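Local coordinates for SusD superfamily protein (Bacteroides fragilis NCTC 9343, PDB 3NQP) that probably binds glycans at the outer membrane, as SusD-like proteins do, at residues F303-L307 / D308-T312. Residues are numbered along the deposited sequence; the frame is centred on the assembly and turned at random.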
loop_
_atom_site.group_PDB
_atom_site.type_symbol
_atom_site.label_atom_id
_atom_site.label_comp_id
_atom_site.label_asym_id
_atom_site.label_seq_id
_atom_site.Cartn_x
_atom_site.Cartn_y
_atom_site.Cartn_z
ATOM N N PHE A 303 -18.964 15.840 -19.768
ATOM C CA PHE A 303 -17.809 15.592 -18.892
ATOM C C PHE A 303 -16.583 16.453 -19.272
ATOM O O PHE A 303 -15.986 17.105 -18.422
ATOM C CB PHE A 303 -17.483 14.085 -18.946
ATOM C CG PHE A 303 -16.492 13.631 -17.903
ATOM C CD1 PHE A 303 -15.158 13.829 -18.082
ATOM C CD2 PHE A 303 -16.930 13.056 -16.729
ATOM C CE1 PHE A 303 -14.231 13.393 -17.121
ATOM C CE2 PHE A 303 -16.028 12.659 -15.764
ATOM C CZ PHE A 303 -14.669 12.808 -15.982
ATOM N N GLY A 304 -16.194 16.446 -20.547
ATOM C CA GLY A 304 -15.086 17.278 -20.995
ATOM C C GLY A 304 -13.828 16.956 -20.181
ATOM O O GLY A 304 -13.506 15.790 -19.951
ATOM N N ASP A 305 -13.101 17.980 -19.763
ATOM C CA ASP A 305 -11.917 17.788 -18.948
ATOM C C ASP A 305 -12.262 18.154 -17.513
ATOM O O ASP A 305 -11.687 19.090 -16.934
ATOM C CB ASP A 305 -10.753 18.657 -19.443
ATOM C CG ASP A 305 -9.498 18.443 -18.641
ATOM O OD1 ASP A 305 -9.433 17.478 -17.868
ATOM O OD2 ASP A 305 -8.539 19.187 -18.818
ATOM N N ALA A 306 -13.183 17.396 -16.930
ATOM C CA ALA A 306 -13.762 17.717 -15.627
ATOM C C ALA A 306 -12.725 17.759 -14.499
ATOM O O ALA A 306 -12.903 18.487 -13.584
ATOM C CB ALA A 306 -14.856 16.710 -15.295
ATOM N N LEU A 307 -11.651 16.960 -14.583
ATOM C CA LEU A 307 -10.578 16.956 -13.561
ATOM C C LEU A 307 -9.500 17.998 -13.769
ATOM O O LEU A 307 -8.680 18.202 -12.889
ATOM C CB LEU A 307 -9.922 15.594 -13.455
ATOM C CG LEU A 307 -10.864 14.500 -12.944
ATOM C CD1 LEU A 307 -10.079 13.207 -12.728
ATOM C CD2 LEU A 307 -11.663 14.870 -11.671
ATOM N N ASP A 308 -9.519 18.688 -14.913
ATOM C CA ASP A 308 -8.427 19.595 -15.273
ATOM C C ASP A 308 -7.094 18.841 -15.296
ATOM O O ASP A 308 -6.138 19.127 -14.552
ATOM C CB ASP A 308 -8.369 20.826 -14.358
ATOM C CG ASP A 308 -7.549 21.975 -14.971
ATOM O OD1 ASP A 308 -7.042 21.872 -16.113
ATOM O OD2 ASP A 308 -7.410 22.995 -14.288
ATOM N N ILE A 309 -7.033 17.886 -16.198
ATOM C CA ILE A 309 -5.797 17.165 -16.422
ATOM C C ILE A 309 -5.280 17.365 -17.864
ATOM O O ILE A 309 -4.239 16.836 -18.202
ATOM C CB ILE A 309 -5.967 15.665 -16.111
ATOM C CG1 ILE A 309 -6.967 15.057 -17.049
ATOM C CG2 ILE A 309 -6.338 15.423 -14.587
ATOM C CD1 ILE A 309 -7.014 13.484 -17.132
ATOM N N GLN A 310 -5.962 18.186 -18.665
ATOM C CA GLN A 310 -5.584 18.416 -20.060
ATOM C C GLN A 310 -5.339 17.063 -20.737
ATOM O O GLN A 310 -6.118 16.139 -20.511
ATOM C CB GLN A 310 -4.373 19.331 -20.147
ATOM C CG GLN A 310 -4.445 20.585 -19.312
ATOM C CD GLN A 310 -3.884 20.400 -17.945
ATOM O OE1 GLN A 310 -2.780 19.855 -17.780
ATOM N NE2 GLN A 310 -4.650 20.831 -16.919
ATOM N N ASN A 311 -4.296 16.930 -21.558
ATOM C CA ASN A 311 -4.022 15.676 -22.205
ATOM C C ASN A 311 -2.981 14.818 -21.506
ATOM O O ASN A 311 -2.300 14.033 -22.171
ATOM C CB ASN A 311 -3.616 15.839 -23.682
ATOM C CG ASN A 311 -3.822 14.551 -24.470
ATOM O OD1 ASN A 311 -4.698 13.727 -24.119
ATOM N ND2 ASN A 311 -3.005 14.338 -25.488
ATOM N N THR A 312 -2.899 14.915 -20.188
ATOM C CA THR A 312 -1.869 14.235 -19.431
ATOM C C THR A 312 -2.262 12.831 -18.999
ATOM O O THR A 312 -1.427 12.117 -18.401
ATOM C CB THR A 312 -1.475 15.059 -18.162
ATOM O OG1 THR A 312 -2.598 15.145 -17.275
ATOM C CG2 THR A 312 -1.029 16.470 -18.520
#
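Asp-305 to Asp-308 form a type I beta turn closed by a hydrogen bond from Asp-308 N to Asp-305 O (3.0 Å), and a type II' turn follows at once from Ile-309 to Thr-312. The carboxylate of Asp-305 ties the first turn to the start of the second. Its CG lies anti to the backbone N (chi1 -178°), which carries both oxygens forward to the amides leaving the first turn. OD1 takes the N-H of Ile-309 through its syn lone pair at 3.0 Å, and the bond is nearly straight at 172°. OD2 takes the next amide, Gln-310 N, at 2.8 Å; this donor also comes from the syn side but sits 27° out of the carboxylate plane, and its bond is more bent. Two successive N-H groups thus hold the carboxylate by both oxygens and limit its rotation, while OD1 receives a further hydrogen bond from the hydroxyl of Tyr-285, whose oxygen in turn accepts the N-H of Leu-307.

In the conformer described, Asp-308 OD1 lies 4.1 Å from Asp-305 OD2, a like-charge approach that Gln-310 NE2 may ease from above the Asp-308 carboxylate plane; both contacts are tentative, because Asp-308 has a second position. On the apolar side, Leu-307 CB rests against Ile-309 CG2 at 3.8 Å, and Leu-307 also packs on Ile-339 of strand 338-344. The second turn is closed by Thr-312 N on Ile-309 O at 3.1 Å. The arrangement is a type I turn running directly into a type II' turn, with the aspartate at the first turn's opening position accepting the amides four and five residues ahead, in the long loop between strand 265-269 and helix 321-325 of this SusD-family protein.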